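Local coordinates for protein GH26C (Muricauda sp. MAR_2010_75, PDB 6Q78) that probably hydrolyses beta-mannan, as a mannan endo-1,4-beta-mannosidase of glycoside hydrolase family 26 built on a TIM barrel, at residues A68-L76 against L323-A331; S115-N125 against W132-I140. One frame throughout, in Å; residues are numbered along the deposited sequence.

Contact 1: A68-L76 against L323-A331; sequences ALFYNLKLL and LAEERVKIA
The Phe70 ring takes the methyl end of Ile330 on one face and the carbonyl oxygen of Val328 at its edge. Ile330 CD1 stands over the face, 4.0 Å from the ring centroid, a CH-pi contact displaced toward the CD2 side of the rim. Val328 O lies in the ring plane, 3.6 Å from Phe70 CZ, where the slightly positive ring hydrogens point. The phenyl group gets there because its CG is anti to the backbone N (chi1 -177°), which carries the ring alongside Ile330, the two side chains running past each other in opposite directions. One helical turn on, Leu73 crosses Ile330 at about a right angle, its CB 3.7 Å from the same CD1, so this methyl is wedged between two residues of helix 64-76.

Lys74 reaches further. Its chain bends once, at chi2, and then runs straight past Ile330 to the end of helix 306-327. There NZ donates to Lys329 O at 2.8 Å. The C=O...N angle is 154°, and the nitrogen is tilted 17° from the carbonyl plane. A weak bond from NZ to Ala324 O spans 3.3 Å, and Ala324 O also accepts from the Lys329 amide. A water takes a third bond from NZ and passes one to Glu325 O. Val328, the first residue to leave helical geometry, has positive phi and belongs to a Schellman motif; the carboxylate of Glu325 is salt-bridged to Lys366.

The ammonium group is thus surrounded by three oxygens, two from backbone carbonyls and one from water, rather than by a carboxylate. Ala324 O, and Glu325 O through the water, lie in the last turn of the helix, whose partial negative charge probably helps to stabilise the buried ammonium, while the short bond comes from Lys329 O just beyond it.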
# COMPACT_ATOMS: atom_id res chain seq x y z
N ALA A 68 5.89 7.04 15.70
CA ALA A 68 5.36 5.88 16.43
C ALA A 68 4.88 4.81 15.46
O ALA A 68 5.11 3.61 15.68
CB ALA A 68 4.22 6.32 17.35
N LEU A 69 4.21 5.21 14.36
CA LEU A 69 3.77 4.21 13.39
C LEU A 69 4.95 3.40 12.85
O LEU A 69 4.88 2.16 12.76
CB LEU A 69 2.99 4.88 12.27
CG LEU A 69 2.58 3.95 11.14
CD1 LEU A 69 1.60 2.88 11.57
CD2 LEU A 69 2.00 4.75 9.98
N PHE A 70 6.05 4.07 12.48
CA PHE A 70 7.21 3.34 11.98
C PHE A 70 7.72 2.37 13.04
O PHE A 70 7.94 1.18 12.76
CB PHE A 70 8.29 4.34 11.55
CG PHE A 70 9.50 3.70 10.96
CD1 PHE A 70 10.47 3.12 11.77
CD2 PHE A 70 9.68 3.69 9.56
CE1 PHE A 70 11.62 2.54 11.21
CE2 PHE A 70 10.81 3.13 9.02
CZ PHE A 70 11.78 2.53 9.84
N TYR A 71 7.94 2.86 14.27
CA TYR A 71 8.46 2.00 15.32
C TYR A 71 7.53 0.81 15.53
O TYR A 71 7.98 -0.34 15.60
CB TYR A 71 8.63 2.77 16.63
CG TYR A 71 9.10 1.85 17.74
CD1 TYR A 71 10.47 1.57 17.89
CD2 TYR A 71 8.21 1.25 18.63
CE1 TYR A 71 10.92 0.71 18.88
CE2 TYR A 71 8.66 0.39 19.63
CZ TYR A 71 10.02 0.14 19.75
OH TYR A 71 10.50 -0.72 20.74
N ASN A 72 6.23 1.06 15.65
CA ASN A 72 5.33 -0.02 16.04
C ASN A 72 5.15 -1.04 14.92
O ASN A 72 4.94 -2.22 15.22
CB ASN A 72 3.98 0.55 16.49
CG ASN A 72 4.03 1.06 17.91
OD1 ASN A 72 4.41 0.31 18.80
ND2 ASN A 72 3.69 2.33 18.13
N LEU A 73 5.18 -0.61 13.65
CA LEU A 73 5.14 -1.59 12.56
C LEU A 73 6.37 -2.46 12.57
O LEU A 73 6.29 -3.68 12.35
CB LEU A 73 5.04 -0.90 11.21
CG LEU A 73 3.66 -0.37 10.84
CD1 LEU A 73 3.71 0.49 9.61
CD2 LEU A 73 2.69 -1.55 10.60
N LYS A 74 7.53 -1.84 12.76
CA LYS A 74 8.78 -2.60 12.78
C LYS A 74 8.78 -3.59 13.93
O LYS A 74 9.18 -4.75 13.77
CB LYS A 74 9.95 -1.62 12.87
CG LYS A 74 11.34 -2.24 12.86
CD LYS A 74 11.68 -2.89 11.54
CE LYS A 74 13.17 -3.22 11.54
NZ LYS A 74 13.48 -4.11 10.38
N LEU A 75 8.28 -3.16 15.11
CA LEU A 75 8.26 -4.02 16.29
C LEU A 75 7.31 -5.19 16.08
O LEU A 75 7.67 -6.35 16.31
CB LEU A 75 7.85 -3.20 17.52
CG LEU A 75 7.72 -4.04 18.79
CD1 LEU A 75 9.05 -4.66 19.14
CD2 LEU A 75 7.20 -3.18 19.93
N LEU A 76 6.08 -4.92 15.62
CA LEU A 76 5.13 -6.02 15.53
C LEU A 76 5.52 -6.99 14.41
O LEU A 76 5.25 -8.20 14.52
CB LEU A 76 3.70 -5.52 15.41
CG LEU A 76 3.26 -4.97 14.08
CD1 LEU A 76 2.83 -6.10 13.12
CD2 LEU A 76 2.06 -4.03 14.32
N LEU A 323 16.08 -7.94 3.31
CA LEU A 323 16.60 -6.60 3.05
C LEU A 323 16.08 -5.60 4.08
O LEU A 323 16.82 -4.71 4.51
CB LEU A 323 16.21 -6.14 1.66
CG LEU A 323 16.99 -6.77 0.52
CD1 LEU A 323 16.29 -6.36 -0.78
CD2 LEU A 323 18.45 -6.31 0.55
N ALA A 324 14.80 -5.73 4.46
CA ALA A 324 14.27 -4.85 5.50
C ALA A 324 14.98 -5.04 6.83
O ALA A 324 15.23 -4.08 7.57
CB ALA A 324 12.76 -5.09 5.64
N GLU A 325 15.33 -6.28 7.18
CA GLU A 325 16.11 -6.49 8.40
C GLU A 325 17.48 -5.83 8.28
O GLU A 325 17.93 -5.14 9.20
CB GLU A 325 16.24 -7.99 8.67
CG GLU A 325 14.98 -8.63 9.20
CD GLU A 325 15.25 -9.90 9.98
OE1 GLU A 325 15.73 -9.81 11.13
OE2 GLU A 325 15.01 -10.99 9.43
N GLU A 326 18.14 -5.99 7.14
CA GLU A 326 19.49 -5.44 6.99
C GLU A 326 19.50 -3.91 6.99
O GLU A 326 20.43 -3.30 7.55
CB GLU A 326 20.13 -6.01 5.73
CG GLU A 326 20.59 -7.45 5.93
CD GLU A 326 21.03 -8.10 4.65
OE1 GLU A 326 21.20 -9.34 4.65
OE2 GLU A 326 21.17 -7.36 3.65
N ARG A 327 18.49 -3.28 6.38
CA ARG A 327 18.48 -1.84 6.15
C ARG A 327 17.60 -1.09 7.14
O ARG A 327 17.44 0.12 7.02
CB ARG A 327 18.09 -1.53 4.71
CG ARG A 327 19.20 -1.98 3.73
CD ARG A 327 18.64 -2.35 2.40
NE ARG A 327 19.69 -2.86 1.52
CZ ARG A 327 20.25 -2.17 0.53
NH1 ARG A 327 19.85 -0.93 0.29
NH2 ARG A 327 21.20 -2.72 -0.22
N VAL A 328 17.08 -1.78 8.16
CA VAL A 328 16.19 -1.20 9.16
C VAL A 328 14.99 -0.54 8.50
O VAL A 328 14.68 0.63 8.75
CB VAL A 328 16.93 -0.26 10.14
CG1 VAL A 328 16.10 -0.04 11.37
CG2 VAL A 328 18.30 -0.84 10.51
N LYS A 329 14.31 -1.30 7.65
CA LYS A 329 13.06 -0.92 6.99
C LYS A 329 11.94 -1.81 7.51
O LYS A 329 12.18 -2.78 8.24
CB LYS A 329 13.15 -1.07 5.47
CG LYS A 329 14.33 -0.32 4.80
CD LYS A 329 14.31 1.13 5.19
CE LYS A 329 15.38 1.90 4.43
NZ LYS A 329 15.51 3.28 4.98
N ILE A 330 10.71 -1.49 7.12
CA ILE A 330 9.56 -2.36 7.38
C ILE A 330 9.26 -3.11 6.09
O ILE A 330 9.09 -2.49 5.02
CB ILE A 330 8.34 -1.51 7.77
CG1 ILE A 330 8.62 -0.78 9.10
CG2 ILE A 330 7.07 -2.36 7.91
CD1 ILE A 330 7.83 0.54 9.18
N ALA A 331 9.17 -4.45 6.16
CA ALA A 331 8.78 -5.20 4.98
C ALA A 331 7.26 -5.40 4.92
O ALA A 331 6.57 -5.36 5.94
CB ALA A 331 9.49 -6.56 4.95
O HOH W 1 16.25 -4.01 11.03

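Contact 2: S115-N125 against W132-I140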
# COMPACT_ATOMS: atom_id res chain seq x y z
N SER A 115 -6.29 3.23 0.51
CA SER A 115 -6.98 4.24 -0.31
C SER A 115 -6.09 4.63 -1.49
O SER A 115 -4.96 4.15 -1.63
CB SER A 115 -7.22 5.51 0.53
OG SER A 115 -8.14 5.15 1.60
N ASP A 116 -6.62 5.49 -2.36
CA ASP A 116 -5.94 5.81 -3.63
C ASP A 116 -6.01 7.31 -3.84
O ASP A 116 -7.07 7.91 -3.66
CB ASP A 116 -6.65 5.07 -4.77
CG ASP A 116 -5.81 4.96 -6.06
OD1 ASP A 116 -5.01 5.88 -6.40
OD2 ASP A 116 -6.03 3.95 -6.81
N PHE A 117 -4.89 7.92 -4.23
CA PHE A 117 -4.89 9.33 -4.63
C PHE A 117 -5.50 9.59 -6.01
O PHE A 117 -5.71 10.77 -6.35
CB PHE A 117 -3.48 9.91 -4.57
CG PHE A 117 -3.05 10.32 -3.18
CD1 PHE A 117 -3.71 11.36 -2.53
CD2 PHE A 117 -2.00 9.69 -2.54
CE1 PHE A 117 -3.33 11.76 -1.24
CE2 PHE A 117 -1.60 10.07 -1.22
CZ PHE A 117 -2.30 11.13 -0.59
N MET A 118 -5.83 8.55 -6.78
CA MET A 118 -6.39 8.69 -8.14
C MET A 118 -7.41 9.82 -8.31
O MET A 118 -7.23 10.72 -9.15
CB MET A 118 -7.02 7.34 -8.49
CG MET A 118 -7.72 7.33 -9.85
SD MET A 118 -8.40 5.68 -10.22
CE MET A 118 -9.53 5.30 -8.88
N PHE A 119 -8.53 9.76 -7.58
CA PHE A 119 -9.56 10.77 -7.80
C PHE A 119 -9.17 12.11 -7.17
O PHE A 119 -9.68 13.16 -7.59
CB PHE A 119 -10.89 10.24 -7.21
CG PHE A 119 -11.53 9.08 -8.02
CD1 PHE A 119 -11.40 9.00 -9.40
CD2 PHE A 119 -12.14 8.04 -7.34
CE1 PHE A 119 -11.96 7.94 -10.12
CE2 PHE A 119 -12.73 6.99 -8.06
CZ PHE A 119 -12.61 6.93 -9.44
N ILE A 120 -8.30 12.10 -6.16
CA ILE A 120 -7.87 13.33 -5.52
C ILE A 120 -7.03 14.17 -6.46
O ILE A 120 -7.02 15.41 -6.37
CB ILE A 120 -7.15 12.94 -4.22
CG1 ILE A 120 -8.15 12.22 -3.29
CG2 ILE A 120 -6.49 14.14 -3.53
CD1 ILE A 120 -7.48 11.52 -2.10
N THR A 121 -6.32 13.53 -7.40
CA THR A 121 -5.43 14.26 -8.31
C THR A 121 -6.00 14.37 -9.72
O THR A 121 -5.29 14.81 -10.64
CB THR A 121 -4.04 13.62 -8.40
OG1 THR A 121 -4.14 12.29 -8.93
CG2 THR A 121 -3.38 13.60 -7.01
N ASP A 122 -7.25 14.01 -9.93
CA ASP A 122 -7.80 14.05 -11.28
C ASP A 122 -7.81 15.48 -11.81
O ASP A 122 -8.11 16.43 -11.07
CB ASP A 122 -9.24 13.51 -11.28
CG ASP A 122 -9.70 13.13 -12.70
OD1 ASP A 122 -10.14 14.03 -13.47
OD2 ASP A 122 -9.53 11.95 -13.06
N ASP A 123 -7.50 15.63 -13.11
CA ASP A 123 -7.56 16.95 -13.73
C ASP A 123 -8.91 17.62 -13.53
O ASP A 123 -8.99 18.85 -13.44
CB ASP A 123 -7.35 16.84 -15.24
CG ASP A 123 -5.92 16.48 -15.65
OD1 ASP A 123 -5.01 16.53 -14.81
OD2 ASP A 123 -5.72 16.19 -16.86
N LEU A 124 -9.98 16.85 -13.45
CA LEU A 124 -11.30 17.46 -13.37
C LEU A 124 -11.79 17.63 -11.94
O LEU A 124 -12.92 18.10 -11.74
CB LEU A 124 -12.32 16.61 -14.12
CG LEU A 124 -12.08 16.53 -15.62
CD1 LEU A 124 -13.27 15.85 -16.26
CD2 LEU A 124 -11.86 17.91 -16.21
N ASN A 125 -10.95 17.37 -10.94
CA ASN A 125 -11.36 17.60 -9.56
C ASN A 125 -11.14 19.06 -9.22
O ASN A 125 -10.01 19.48 -8.97
CB ASN A 125 -10.51 16.71 -8.65
CG ASN A 125 -10.94 16.79 -7.18
OD1 ASN A 125 -11.52 17.81 -6.74
ND2 ASN A 125 -10.61 15.74 -6.40
N TRP A 132 -17.99 15.36 -8.90
CA TRP A 132 -17.96 13.95 -8.47
C TRP A 132 -16.59 13.55 -7.93
O TRP A 132 -16.51 12.79 -6.97
CB TRP A 132 -18.40 13.04 -9.63
CG TRP A 132 -18.46 11.58 -9.24
CD1 TRP A 132 -19.44 10.97 -8.50
CD2 TRP A 132 -17.46 10.58 -9.49
NE1 TRP A 132 -19.14 9.65 -8.30
CE2 TRP A 132 -17.93 9.38 -8.91
CE3 TRP A 132 -16.22 10.58 -10.15
CZ2 TRP A 132 -17.21 8.17 -8.98
CZ3 TRP A 132 -15.50 9.40 -10.21
CH2 TRP A 132 -15.99 8.21 -9.60
N PHE A 133 -15.52 14.03 -8.54
CA PHE A 133 -14.19 13.66 -8.07
C PHE A 133 -13.94 14.22 -6.68
O PHE A 133 -13.38 13.51 -5.83
CB PHE A 133 -13.11 14.12 -9.05
CG PHE A 133 -13.24 13.49 -10.41
CD1 PHE A 133 -12.79 12.19 -10.65
CD2 PHE A 133 -13.87 14.19 -11.41
CE1 PHE A 133 -12.99 11.63 -11.89
CE2 PHE A 133 -14.03 13.61 -12.67
CZ PHE A 133 -13.61 12.33 -12.87
N PHE A 134 -14.40 15.45 -6.41
CA PHE A 134 -14.28 15.98 -5.06
C PHE A 134 -15.14 15.18 -4.09
O PHE A 134 -14.74 14.96 -2.93
CB PHE A 134 -14.62 17.48 -5.02
CG PHE A 134 -14.62 18.02 -3.62
CD1 PHE A 134 -15.79 18.33 -2.97
CD2 PHE A 134 -13.42 18.12 -2.96
CE1 PHE A 134 -15.77 18.79 -1.66
CE2 PHE A 134 -13.37 18.56 -1.64
CZ PHE A 134 -14.54 18.90 -0.99
N GLN A 135 -16.34 14.76 -4.52
CA GLN A 135 -17.15 13.91 -3.64
C GLN A 135 -16.40 12.64 -3.28
O GLN A 135 -16.47 12.17 -2.12
CB GLN A 135 -18.49 13.59 -4.32
CG GLN A 135 -19.38 14.81 -4.46
CD GLN A 135 -20.56 14.56 -5.35
OE1 GLN A 135 -20.85 13.41 -5.70
NE2 GLN A 135 -21.26 15.64 -5.75
N GLN A 136 -15.67 12.04 -4.24
CA GLN A 136 -14.88 10.84 -3.92
C GLN A 136 -13.76 11.19 -2.95
O GLN A 136 -13.51 10.44 -2.00
CB GLN A 136 -14.31 10.23 -5.21
CG GLN A 136 -15.43 9.76 -6.19
CD GLN A 136 -16.37 8.76 -5.53
OE1 GLN A 136 -15.96 7.65 -5.20
NE2 GLN A 136 -17.60 9.17 -5.28
N GLU A 137 -13.08 12.31 -3.18
CA GLU A 137 -12.02 12.79 -2.29
C GLU A 137 -12.54 12.93 -0.87
O GLU A 137 -11.89 12.50 0.09
CB GLU A 137 -11.54 14.14 -2.81
CG GLU A 137 -10.63 14.85 -1.83
CD GLU A 137 -10.11 16.16 -2.38
OE1 GLU A 137 -9.95 16.26 -3.61
OE2 GLU A 137 -9.85 17.10 -1.59
N ASN A 138 -13.73 13.50 -0.72
CA ASN A 138 -14.28 13.72 0.61
C ASN A 138 -14.67 12.41 1.28
O ASN A 138 -14.52 12.27 2.51
CB ASN A 138 -15.50 14.61 0.49
CG ASN A 138 -15.99 15.08 1.81
OD1 ASN A 138 -15.37 15.95 2.42
ND2 ASN A 138 -17.11 14.52 2.25
N GLN A 139 -15.20 11.46 0.51
CA GLN A 139 -15.48 10.15 1.08
C GLN A 139 -14.20 9.43 1.50
O GLN A 139 -14.16 8.80 2.57
CB GLN A 139 -16.27 9.29 0.08
CG GLN A 139 -16.67 7.94 0.79
CD GLN A 139 -17.58 8.18 2.01
OE1 GLN A 139 -17.20 7.94 3.19
NE2 GLN A 139 -18.76 8.68 1.74
N ILE A 140 -13.13 9.52 0.69
CA ILE A 140 -11.84 8.97 1.09
C ILE A 140 -11.38 9.61 2.39
O ILE A 140 -10.96 8.92 3.34
CB ILE A 140 -10.80 9.16 -0.03
CG1 ILE A 140 -11.16 8.28 -1.22
CG2 ILE A 140 -9.40 8.79 0.51
CD1 ILE A 140 -10.48 8.73 -2.54
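This contact belongs to the beta-alpha-beta unit of strand 112-116, helix 132-150 and strand 153-157: the loop leaving the first strand folds back over the opening turns of the helix. An aromatic cluster of Phe119, Trp132 and Phe133 forms one end. Trp132 turns the edge of its six-membered ring onto a face of Phe119, with planes at 70° and CH2 3.6 Å from Phe119 CZ; Met118 CE covers the opposite face. Phe133 brings CD1 to within 3.7 Å of Phe119 CD1, and its own ring is sandwiched between Trp132 and the carboxylate of Asp122, which lies stacked on it with planes only 9° apart. An Asx turn steadies that carboxylate, Asp122 OD1 accepting from Leu124 N at 2.8 Å.

Asn125 has CG anti to its N, which swings the amide inward over the helix. Its ND2 gives one bond to Phe119 O, nearly in the amide plane, and another to Glu137 OE1 at 2.9 Å, less straight (140°) and tilted from that plane. Lys202 forms a salt bridge to the same OE1. A leucine here, with no amide to donate, would probably leave Phe119 O without this bond and Glu137 OE1 with Lys202 but not its tie to the loop, so that the loop is held less firmly on the helix.

At the strand end, Ile140 sets CD1 4.1 Å from Ile120 CD1 and CG2 3.9 Å from Ser115 CB. Strand, loop and helix leading on to the next parallel strand, 153-157, make up the beta-alpha-beta unit repeated round a TIM barrel, the fold of this family.

How the contacts relate
From the N terminus the chain first lays down helix 64-76, half of contact 1, then strand 81-86. Strand 112-116 follows, and its last residues open contact 2, whose segments, 115-125 and 132-140, close a short loop within one beta-alpha-beta unit. The chain then runs through the parallel strands from 153-157 to 293-298 before helix 306-327 and strand 330-336 return to helix 64-76. Contact 1 therefore closes a loop of 246 residues, and contact 2 is nested wholly inside it. Their centres are about 30 Å apart, on opposite sides of the chain's centre, and their nearest atoms about 13 Å. Both reach the same parallel sheet: contact 1 joins early and late elements of the barrel, contact 2 two neighbouring ones.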